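Pyroglutatmate porin OpdO (Pseudomonas aeruginosa, PDB 2Y0K) probably forms a beta-barrel pore in the bacterial outer membrane that lets small solutes such as pyroglutamate pass. Local coordinates at residues T345-V350 / V361-A366; F21-D26 / E378-L383; N287-G292 / M321-S326. All blocks are in the same frame, centred on the assembly; numbering follows the deposited sequence.

Interaction 1. Residues T345-V350 / V361-A366; sequences TDLGYV and VKWRNA. With C8E ((hydroxyethyloxy)tri(ethyloxy)octane), chain J.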
loop_
_atom_site.group_PDB
_atom_site.type_symbol
_atom_site.label_atom_id
_atom_site.label_comp_id
_atom_site.label_asym_id
_atom_site.label_seq_id
_atom_site.Cartn_x
_atom_site.Cartn_y
_atom_site.Cartn_z
ATOM N N THR A 345 16.665 -5.012 2.938
ATOM C CA THR A 345 17.026 -6.109 2.051
ATOM C C THR A 345 15.919 -7.168 2.034
ATOM O O THR A 345 15.495 -7.643 3.093
ATOM C CB THR A 345 18.370 -6.737 2.481
ATOM O OG1 THR A 345 19.342 -5.694 2.646
ATOM C CG2 THR A 345 18.869 -7.731 1.447
ATOM N N ASP A 346 15.440 -7.509 0.838
ATOM C CA ASP A 346 14.458 -8.587 0.655
ATOM C C ASP A 346 15.087 -9.784 -0.058
ATOM O O ASP A 346 15.618 -9.665 -1.171
ATOM C CB ASP A 346 13.259 -8.118 -0.181
ATOM C CG ASP A 346 12.300 -7.241 0.592
ATOM O OD1 ASP A 346 12.674 -6.697 1.652
ATOM O OD2 ASP A 346 11.158 -7.078 0.121
ATOM N N LEU A 347 15.008 -10.941 0.583
ATOM C CA LEU A 347 15.438 -12.192 -0.019
ATOM C C LEU A 347 14.246 -13.153 -0.039
ATOM O O LEU A 347 13.649 -13.444 0.999
ATOM C CB LEU A 347 16.600 -12.785 0.779
ATOM C CG LEU A 347 17.219 -14.107 0.299
ATOM C CD1 LEU A 347 17.712 -14.004 -1.139
ATOM C CD2 LEU A 347 18.365 -14.504 1.214
ATOM N N GLY A 348 13.893 -13.647 -1.218
ATOM C CA GLY A 348 12.705 -14.470 -1.336
ATOM C C GLY A 348 12.807 -15.628 -2.307
ATOM O O GLY A 348 13.481 -15.545 -3.341
ATOM N N TYR A 349 12.129 -16.720 -1.968
ATOM C CA TYR A 349 12.045 -17.866 -2.857
ATOM C C TYR A 349 10.628 -18.423 -2.989
ATOM O O TYR A 349 9.949 -18.666 -1.988
ATOM C CB TYR A 349 12.980 -18.991 -2.416
ATOM C CG TYR A 349 13.057 -20.061 -3.475
ATOM C CD1 TYR A 349 13.797 -19.853 -4.631
ATOM C CD2 TYR A 349 12.353 -21.252 -3.353
ATOM C CE1 TYR A 349 13.867 -20.802 -5.623
ATOM C CE2 TYR A 349 12.413 -22.224 -4.353
ATOM C CZ TYR A 349 13.175 -21.985 -5.484
ATOM O OH TYR A 349 13.262 -22.919 -6.482
ATOM N N VAL A 350 10.196 -18.641 -4.226
ATOM C CA VAL A 350 8.948 -19.350 -4.479
ATOM C C VAL A 350 9.215 -20.733 -5.095
ATOM O O VAL A 350 9.842 -20.844 -6.145
ATOM C CB VAL A 350 7.987 -18.533 -5.378
ATOM C CG1 VAL A 350 6.729 -19.333 -5.674
ATOM C CG2 VAL A 350 7.611 -17.219 -4.704
ATOM N N VAL A 361 8.640 -18.228 0.473
ATOM C CA VAL A 361 9.246 -17.692 1.683
ATOM C C VAL A 361 9.891 -16.358 1.349
ATOM O O VAL A 361 10.543 -16.217 0.313
ATOM C CB VAL A 361 10.322 -18.625 2.272
ATOM C CG1 VAL A 361 9.763 -20.012 2.472
ATOM C CG2 VAL A 361 11.526 -18.691 1.354
ATOM N N LYS A 362 9.689 -15.374 2.214
ATOM C CA LYS A 362 10.325 -14.084 2.042
ATOM C C LYS A 362 10.907 -13.561 3.361
ATOM O O LYS A 362 10.255 -13.583 4.406
ATOM C CB LYS A 362 9.369 -13.060 1.409
ATOM C CG LYS A 362 9.992 -11.656 1.344
ATOM C CD LYS A 362 9.392 -10.764 0.262
ATOM C CE LYS A 362 10.038 -10.991 -1.099
ATOM N NZ LYS A 362 9.433 -12.145 -1.829
ATOM N N TRP A 363 12.154 -13.110 3.291
ATOM C CA TRP A 363 12.827 -12.457 4.408
ATOM C C TRP A 363 13.022 -10.980 4.084
ATOM O O TRP A 363 13.661 -10.637 3.078
ATOM C CB TRP A 363 14.183 -13.119 4.667
ATOM C CG TRP A 363 15.009 -12.450 5.723
ATOM C CD1 TRP A 363 14.559 -11.718 6.782
ATOM C CD2 TRP A 363 16.439 -12.459 5.824
ATOM N NE1 TRP A 363 15.624 -11.256 7.534
ATOM C CE2 TRP A 363 16.787 -11.702 6.967
ATOM C CE3 TRP A 363 17.459 -13.023 5.051
ATOM C CZ2 TRP A 363 18.112 -11.497 7.356
ATOM C CZ3 TRP A 363 18.776 -12.821 5.439
ATOM C CH2 TRP A 363 19.090 -12.063 6.581
ATOM N N ARG A 364 12.444 -10.118 4.918
ATOM C CA ARG A 364 12.636 -8.671 4.825
ATOM C C ARG A 364 13.385 -8.135 6.058
ATOM O O ARG A 364 12.902 -8.217 7.187
ATOM C CB ARG A 364 11.298 -7.944 4.662
ATOM C CG ARG A 364 10.427 -8.480 3.528
ATOM C CD ARG A 364 9.127 -7.687 3.376
ATOM N NE ARG A 364 9.392 -6.339 2.882
ATOM C CZ ARG A 364 8.720 -5.249 3.262
ATOM N NH1 ARG A 364 7.729 -5.336 4.152
ATOM N NH2 ARG A 364 9.050 -4.061 2.761
ATOM N N ASN A 365 14.567 -7.584 5.826
ATOM C CA ASN A 365 15.410 -7.056 6.891
ATOM C C ASN A 365 15.611 -5.554 6.727
ATOM O O ASN A 365 16.024 -5.090 5.667
ATOM C CB ASN A 365 16.763 -7.766 6.866
ATOM C CG ASN A 365 17.793 -7.106 7.754
ATOM O OD1 ASN A 365 17.815 -7.333 8.956
ATOM N ND2 ASN A 365 18.671 -6.306 7.160
ATOM N N ALA A 366 15.312 -4.798 7.774
ATOM C CA ALA A 366 15.490 -3.354 7.733
ATOM C C ALA A 366 16.340 -2.838 8.899
ATOM O O ALA A 366 16.292 -3.379 10.007
ATOM C CB ALA A 366 14.146 -2.663 7.709
HETATM C C1 C8E J . 14.814 -16.847 2.372
HETATM C C2 C8E J . 15.097 -17.321 0.947
HETATM C C3 C8E J . 16.240 -18.335 0.921
HETATM C C4 C8E J . 16.490 -18.901 -0.479
HETATM C C5 C8E J . 17.958 -19.305 -0.652
HETATM C C6 C8E J . 18.456 -19.127 -2.088
HETATM C C7 C8E J . 18.414 -20.423 -2.911
HETATM C C8 C8E J . 17.020 -21.059 -2.932
HETATM O O9 C8E J . 16.714 -21.564 -4.222
HETATM C C10 C8E J . 16.955 -22.946 -4.373
HETATM C C11 C8E J . 16.709 -23.353 -5.829
HETATM O O12 C8E J . 16.857 -24.753 -5.994
HETATM C C13 C8E J . 15.621 -25.408 -6.200
HETATM O O HOH W 1 12.085 -4.390 2.645
#
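L347 and W363 pair across a beta hairpin in the wall of the OprD-family barrel. The strands run antiparallel. T345-N365, L347-W363 and Y349-V361 are hydrogen-bonded pairs, each joined by two backbone bonds. D346-R364 and G348-K362 are the non-hydrogen-bonded pairs between them. W363 N reaches L347 O in a nearly straight bond, 2.8 Å long.

D346 and R364 point the same way on the lumen side. R364 CB packs against the D346 carboxylate, and CG comes within 3.4 Å of D346 OD1. CD passes beside the same carboxylate. The chain then bends at chi3 (69°) and sets NE beside the acid, where R364 NE and D346 OD2 form a salt bridge of 3.4 Å, whose hydrogen bond is weak. The guanidinium stands almost perpendicular to the carboxylate (86°), with D346 at its edge. At the tip, a water accepts weakly from R364 NH2 and donates to D346 OD1 at 2.6 Å. The water adds a second, indirect link. R364 NH2 also lies close to R323 NH2.

K362 bends at chi3 and chi4, which brings NZ back to 4.0 Å from G348 CA.

The other face meets detergent. V361 CG2 packs on both Y349 CB and the alkyl tail. The first ether oxygen of the detergent, O9, sits over one face of the Y349 ring, 3.3 Å from Y349 CE1.

Interaction 2. Residues F21-D26 / E378-L383; sequences FYFNRD and ENRLIL. With C8E ((hydroxyethyloxy)tri(ethyloxy)octane), chain K.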
loop_
_atom_site.group_PDB
_atom_site.type_symbol
_atom_site.label_atom_id
_atom_site.label_comp_id
_atom_site.label_asym_id
_atom_site.label_seq_id
_atom_site.Cartn_x
_atom_site.Cartn_y
_atom_site.Cartn_z
ATOM N N PHE A 21 3.885 -16.072 9.845
ATOM C CA PHE A 21 4.509 -14.770 9.898
ATOM C C PHE A 21 5.280 -14.547 11.196
ATOM O O PHE A 21 4.713 -14.583 12.290
ATOM C CB PHE A 21 3.437 -13.697 9.717
ATOM C CG PHE A 21 3.961 -12.287 9.762
ATOM C CD1 PHE A 21 4.558 -11.723 8.657
ATOM C CD2 PHE A 21 3.839 -11.522 10.913
ATOM C CE1 PHE A 21 5.048 -10.423 8.692
ATOM C CE2 PHE A 21 4.321 -10.215 10.955
ATOM C CZ PHE A 21 4.929 -9.669 9.838
ATOM N N TYR A 22 6.583 -14.326 11.064
ATOM C CA TYR A 22 7.419 -13.976 12.204
ATOM C C TYR A 22 7.946 -12.572 12.029
ATOM O O TYR A 22 8.416 -12.195 10.953
ATOM C CB TYR A 22 8.592 -14.942 12.371
ATOM C CG TYR A 22 9.511 -14.524 13.494
ATOM C CD1 TYR A 22 9.062 -14.486 14.808
ATOM C CD2 TYR A 22 10.817 -14.147 13.243
ATOM C CE1 TYR A 22 9.896 -14.093 15.838
ATOM C CE2 TYR A 22 11.665 -13.754 14.271
ATOM C CZ TYR A 22 11.199 -13.732 15.561
ATOM O OH TYR A 22 12.038 -13.341 16.571
ATOM N N PHE A 23 7.880 -11.807 13.101
ATOM C CA PHE A 23 8.215 -10.402 13.051
ATOM C C PHE A 23 9.035 -10.016 14.279
ATOM O O PHE A 23 8.657 -10.331 15.403
ATOM C CB PHE A 23 6.919 -9.605 12.992
ATOM C CG PHE A 23 7.087 -8.154 13.271
ATOM C CD1 PHE A 23 7.023 -7.676 14.568
ATOM C CD2 PHE A 23 7.289 -7.256 12.233
ATOM C CE1 PHE A 23 7.174 -6.328 14.830
ATOM C CE2 PHE A 23 7.436 -5.901 12.485
ATOM C CZ PHE A 23 7.377 -5.439 13.783
ATOM N N ASN A 24 10.155 -9.333 14.053
ATOM C CA ASN A 24 11.067 -8.946 15.132
ATOM C C ASN A 24 11.501 -7.483 15.079
ATOM O O ASN A 24 11.990 -7.012 14.053
ATOM C CB ASN A 24 12.310 -9.828 15.104
ATOM C CG ASN A 24 13.182 -9.627 16.310
ATOM O OD1 ASN A 24 13.074 -10.364 17.292
ATOM N ND2 ASN A 24 14.048 -8.623 16.259
ATOM N N ARG A 25 11.327 -6.771 16.188
ATOM C CA ARG A 25 11.817 -5.399 16.305
ATOM C C ARG A 25 12.808 -5.258 17.462
ATOM O O ARG A 25 12.451 -5.463 18.621
ATOM C CB ARG A 25 10.663 -4.420 16.478
ATOM C CG ARG A 25 9.972 -4.083 15.188
ATOM C CD ARG A 25 9.439 -2.662 15.204
ATOM N NE ARG A 25 8.927 -2.276 13.894
ATOM C CZ ARG A 25 8.397 -1.093 13.605
ATOM N NH1 ARG A 25 8.295 -0.157 14.545
ATOM N NH2 ARG A 25 7.965 -0.852 12.369
ATOM N N ASP A 26 14.049 -4.920 17.132
ATOM C CA ASP A 26 15.119 -4.784 18.120
ATOM C C ASP A 26 15.617 -3.330 18.208
ATOM O O ASP A 26 16.185 -2.797 17.254
ATOM C CB ASP A 26 16.264 -5.750 17.785
ATOM C CG ASP A 26 17.441 -5.634 18.747
ATOM O OD1 ASP A 26 17.236 -5.275 19.930
ATOM O OD2 ASP A 26 18.585 -5.911 18.316
ATOM N N GLU A 378 14.824 -4.489 12.183
ATOM C CA GLU A 378 13.578 -5.210 12.006
ATOM C C GLU A 378 13.753 -6.356 11.011
ATOM O O GLU A 378 14.285 -6.171 9.912
ATOM C CB GLU A 378 12.472 -4.262 11.522
ATOM C CG GLU A 378 11.093 -4.909 11.480
ATOM C CD GLU A 378 10.014 -4.025 10.857
ATOM O OE1 GLU A 378 9.862 -4.028 9.617
ATOM O OE2 GLU A 378 9.290 -3.347 11.608
ATOM N N ASN A 379 13.321 -7.543 11.417
ATOM C CA ASN A 379 13.231 -8.685 10.516
ATOM C C ASN A 379 11.803 -9.150 10.396
ATOM O O ASN A 379 11.101 -9.276 11.404
ATOM C CB ASN A 379 14.071 -9.850 11.012
ATOM C CG ASN A 379 15.519 -9.503 11.105
ATOM O OD1 ASN A 379 15.976 -9.020 12.142
ATOM N ND2 ASN A 379 16.254 -9.706 10.014
ATOM N N ARG A 380 11.389 -9.399 9.156
ATOM C CA ARG A 380 10.120 -10.038 8.858
ATOM C C ARG A 380 10.396 -11.277 8.049
ATOM O O ARG A 380 11.128 -11.225 7.056
ATOM C CB ARG A 380 9.214 -9.113 8.051
ATOM C CG ARG A 380 8.931 -7.793 8.726
ATOM C CD ARG A 380 7.897 -6.971 7.970
ATOM N NE ARG A 380 8.016 -5.569 8.345
ATOM C CZ ARG A 380 7.029 -4.683 8.312
ATOM N NH1 ARG A 380 5.818 -5.044 7.908
ATOM N NH2 ARG A 380 7.265 -3.428 8.690
ATOM N N LEU A 381 9.810 -12.390 8.487
ATOM C CA LEU A 381 9.854 -13.654 7.762
ATOM C C LEU A 381 8.421 -14.080 7.475
ATOM O O LEU A 381 7.624 -14.226 8.399
ATOM C CB LEU A 381 10.563 -14.723 8.595
ATOM C CG LEU A 381 10.795 -16.090 7.949
ATOM C CD1 LEU A 381 11.632 -15.937 6.697
ATOM C CD2 LEU A 381 11.489 -17.045 8.925
ATOM N N ILE A 382 8.084 -14.246 6.200
ATOM C CA ILE A 382 6.731 -14.629 5.817
ATOM C C ILE A 382 6.727 -15.874 4.929
ATOM O O ILE A 382 7.310 -15.887 3.840
ATOM C CB ILE A 382 5.981 -13.479 5.099
ATOM C CG1 ILE A 382 6.170 -12.149 5.836
ATOM C CG2 ILE A 382 4.486 -13.803 4.963
ATOM C CD1 ILE A 382 7.371 -11.331 5.358
ATOM N N LEU A 383 6.079 -16.927 5.410
ATOM C CA LEU A 383 5.869 -18.136 4.619
ATOM C C LEU A 383 4.429 -18.100 4.138
ATOM O O LEU A 383 3.505 -17.965 4.943
ATOM C CB LEU A 383 6.108 -19.369 5.477
ATOM C CG LEU A 383 5.974 -20.733 4.806
ATOM C CD1 LEU A 383 7.119 -20.936 3.840
ATOM C CD2 LEU A 383 5.945 -21.860 5.837
HETATM C C1 C8E K . 8.376 -15.939 19.958
HETATM C C2 C8E K . 9.043 -17.230 19.467
HETATM C C3 C8E K . 9.319 -17.073 17.968
HETATM C C4 C8E K . 10.275 -18.123 17.411
HETATM C C5 C8E K . 9.631 -18.899 16.264
HETATM C C6 C8E K . 10.001 -18.324 14.894
HETATM C C7 C8E K . 9.769 -19.365 13.797
HETATM C C8 C8E K . 10.172 -18.842 12.415
HETATM O O9 C8E K . 9.089 -18.934 11.511
HETATM C C10 C8E K . 9.269 -19.946 10.545
#
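Y22 and L381 pair where the first and last strands of the OprD-family barrel meet and close it. The strands are antiparallel. Y22-L381 and N24-N379 are hydrogen-bonded pairs, each with two backbone bonds. L381 N to Y22 O is nearly straight at 2.8 Å.

Charged contacts gather at E378, which is buried. R25 NE gives a short bond of 2.6 Å to the anti lone pair of E378 OE2, and R25 NH2 adds a weak one. E378 OE1 is held side-on by R380: NE at 2.7 Å and NH2 at 2.8 Å reach this one oxygen from the same face of the carboxylate. Q290 NE2 also donates to OE1. The two arginines would probably stabilise the carboxylate charge.

Aromatic contacts fill in beside this network. F23 CE2 lies over one face of the R380 guanidinium, its ring turned 83° to that plane. F23 CE2 also comes within 3.3 Å of E378 OE2. F21, with CG anti to its N (chi1 180°), lies alongside I382, whose CG1 meets the ring at its edge.

On the outer face, Y22 OH bonds to D37. Detergent carbon C6 lies over one face of the Y22 ring, and C3 is 3.7 Å from Y22 CE1.

Interaction 3. Residues N287-G292 / M321-S326; sequences NFIQIG and MSRYVS. With C8E ((hydroxyethyloxy)tri(ethyloxy)octane), chain G.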
loop_
_atom_site.group_PDB
_atom_site.type_symbol
_atom_site.label_atom_id
_atom_site.label_comp_id
_atom_site.label_asym_id
_atom_site.label_seq_id
_atom_site.Cartn_x
_atom_site.Cartn_y
_atom_site.Cartn_z
ATOM N N ASN A 287 9.677 7.452 -1.591
ATOM C CA ASN A 287 10.692 6.930 -0.671
ATOM C C ASN A 287 10.093 6.270 0.574
ATOM O O ASN A 287 10.763 6.115 1.589
ATOM C CB ASN A 287 11.698 8.021 -0.272
ATOM C CG ASN A 287 12.612 8.422 -1.422
ATOM O OD1 ASN A 287 13.279 9.465 -1.371
ATOM N ND2 ASN A 287 12.651 7.598 -2.462
ATOM N N PHE A 288 8.822 5.889 0.480
ATOM C CA PHE A 288 8.175 5.072 1.498
ATOM C C PHE A 288 8.709 3.649 1.357
ATOM O O PHE A 288 8.616 3.047 0.295
ATOM C CB PHE A 288 6.652 5.105 1.300
ATOM C CG PHE A 288 5.898 4.077 2.113
ATOM C CD1 PHE A 288 6.010 4.041 3.504
ATOM C CD2 PHE A 288 5.050 3.172 1.487
ATOM C CE1 PHE A 288 5.300 3.096 4.254
ATOM C CE2 PHE A 288 4.333 2.225 2.217
ATOM C CZ PHE A 288 4.455 2.178 3.595
ATOM N N ILE A 289 9.306 3.118 2.411
ATOM C CA ILE A 289 9.908 1.796 2.315
ATOM C C ILE A 289 9.479 0.919 3.500
ATOM O O ILE A 289 8.395 1.139 4.055
ATOM C CB ILE A 289 11.435 1.886 2.165
ATOM C CG1 ILE A 289 12.056 2.651 3.338
ATOM C CG2 ILE A 289 11.793 2.580 0.854
ATOM C CD1 ILE A 289 13.541 2.670 3.274
ATOM N N GLN A 290 10.307 -0.053 3.896
ATOM C CA GLN A 290 9.856 -1.067 4.865
ATOM C C GLN A 290 9.314 -0.470 6.159
ATOM O O GLN A 290 8.269 -0.893 6.645
ATOM C CB GLN A 290 10.930 -2.124 5.176
ATOM C CG GLN A 290 10.461 -3.209 6.170
ATOM C CD GLN A 290 11.460 -4.361 6.329
ATOM O OE1 GLN A 290 12.242 -4.649 5.426
ATOM N NE2 GLN A 290 11.427 -5.023 7.472
ATOM N N ILE A 291 10.018 0.517 6.703
ATOM C CA ILE A 291 9.622 1.115 7.972
ATOM C C ILE A 291 9.207 2.582 7.846
ATOM O O ILE A 291 8.106 2.951 8.262
ATOM C CB ILE A 291 10.728 0.982 9.046
ATOM C CG1 ILE A 291 10.922 -0.490 9.428
ATOM C CG2 ILE A 291 10.355 1.789 10.298
ATOM C CD1 ILE A 291 12.248 -0.787 10.107
ATOM N N GLY A 292 10.083 3.413 7.282
ATOM C CA GLY A 292 9.825 4.844 7.216
ATOM C C GLY A 292 9.193 5.358 5.932
ATOM O O GLY A 292 9.330 4.768 4.860
ATOM N N MET A 321 16.280 -8.020 -3.419
ATOM C CA MET A 321 16.110 -6.583 -3.512
ATOM C C MET A 321 16.910 -5.918 -2.390
ATOM O O MET A 321 16.934 -6.386 -1.253
ATOM C CB MET A 321 14.629 -6.218 -3.406
ATOM C CG MET A 321 14.328 -4.733 -3.582
ATOM S SD MET A 321 14.581 -3.744 -2.093
ATOM C CE MET A 321 13.326 -4.402 -0.996
ATOM N N SER A 322 17.577 -4.826 -2.711
ATOM C CA SER A 322 18.292 -4.094 -1.694
ATOM C C SER A 322 18.095 -2.606 -1.940
ATOM O O SER A 322 18.162 -2.145 -3.078
ATOM C CB SER A 322 19.777 -4.472 -1.713
ATOM O OG SER A 322 20.508 -3.639 -0.843
ATOM N N ARG A 323 17.830 -1.854 -0.877
ATOM C CA ARG A 323 17.656 -0.421 -1.043
ATOM C C ARG A 323 18.164 0.384 0.132
ATOM O O ARG A 323 18.253 -0.110 1.254
ATOM C CB ARG A 323 16.197 -0.057 -1.357
ATOM C CG ARG A 323 15.200 -0.545 -0.339
ATOM C CD ARG A 323 13.761 -0.178 -0.718
ATOM N NE ARG A 323 12.844 -0.812 0.215
ATOM C CZ ARG A 323 11.547 -1.020 -0.002
ATOM N NH1 ARG A 323 10.974 -0.613 -1.130
ATOM N NH2 ARG A 323 10.821 -1.637 0.924
ATOM N N TYR A 324 18.476 1.644 -0.146
ATOM C CA TYR A 324 18.971 2.543 0.879
ATOM C C TYR A 324 18.384 3.926 0.650
ATOM O O TYR A 324 18.264 4.391 -0.491
ATOM C CB TYR A 324 20.502 2.583 0.850
ATOM C CG TYR A 324 21.162 3.482 1.882
ATOM C CD1 TYR A 324 21.455 3.016 3.163
ATOM C CD2 TYR A 324 21.536 4.785 1.559
ATOM C CE1 TYR A 324 22.085 3.837 4.100
ATOM C CE2 TYR A 324 22.168 5.613 2.487
ATOM C CZ TYR A 324 22.434 5.133 3.752
ATOM O OH TYR A 324 23.052 5.951 4.670
ATOM N N VAL A 325 18.003 4.568 1.750
ATOM C CA VAL A 325 17.434 5.897 1.707
ATOM C C VAL A 325 18.059 6.738 2.795
ATOM O O VAL A 325 18.119 6.325 3.958
ATOM C CB VAL A 325 15.917 5.871 1.952
ATOM C CG1 VAL A 325 15.322 7.257 1.723
ATOM C CG2 VAL A 325 15.256 4.832 1.038
ATOM N N SER A 326 18.503 7.928 2.409
ATOM C CA SER A 326 19.072 8.876 3.343
ATOM C C SER A 326 18.274 10.176 3.345
ATOM O O SER A 326 18.022 10.771 2.291
ATOM C CB SER A 326 20.525 9.161 2.990
ATOM O OG SER A 326 21.067 10.070 3.931
HETATM O O9 C8E G . 22.439 0.994 -5.347
HETATM C C10 C8E G . 21.423 0.264 -4.681
HETATM C C11 C8E G . 22.082 -0.748 -3.755
HETATM O O12 C8E G . 21.678 -0.555 -2.413
HETATM C C13 C8E G . 22.721 -0.924 -1.536
HETATM C C14 C8E G . 22.217 -0.985 -0.108
HETATM O O15 C8E G . 23.293 -0.742 0.763
HETATM C C16 C8E G . 23.236 0.589 1.242
#
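I289 CG1 (chi1 58°) and R323 CG (chi1 56°) both lie between the backbone N and the carbonyl carbon of their own residues. R323 then runs extended from CG to NE. The two side chains slide past each other in opposite directions. As a result the I289 branch point, not its tip, lies against the guanidinium. I289 CB sits over one face, 3.6 Å from R323 CZ, and I289 CG2 is 3.6 Å from R323 NE. M321 CE lies over the opposite face, so the flat group is sandwiched between apolar atoms. The I289 tip goes on to V325: I289 CD1 and V325 CG2 meet tip to tip at 3.6 Å.

The 287-292 segment belongs to the long loop between strands 260-270 and 300-309, which folds into the barrel and packs on the inner wall. R305 and R364 also lie near R323, consistent with the arginine ladder that lines the pore in OprD-family channels.

Q290 N comes within 3.4 Å of R323 NH2, but both are donors and do not bond. One polar contact lies within the loop, I289 N to G292 O at 3.0 Å. Others tie it to the wall: N287 OD1 bonds to S301, and E342 accepts from I291 N and G292 N. On the outer side of strand 321-326, the polyether part of a detergent passes, with its C14 3.2 Å from S322 OG and its C16 3.4 Å from Y324 CB.

From the N terminus, segment 21-26 comes first, and its partner 378-383 arrives 352 residues later. Interaction 2 therefore closes the widest loop and seals the barrel. The other two contacts nest inside it. Interaction 3 opens at 287-292 and closes at 321-326, tying an inward-folded loop to the wall. Interaction 1 follows in series, joining neighbouring strands as a hairpin. Nothing crosses. Adjacent strands link the contacts: D346 N bonds to M321 O between interactions 3 and 1, and R364 N to R380 O between interactions 1 and 2. Q290 reaches from the loop of interaction 3 to strands of interactions 1 and 2.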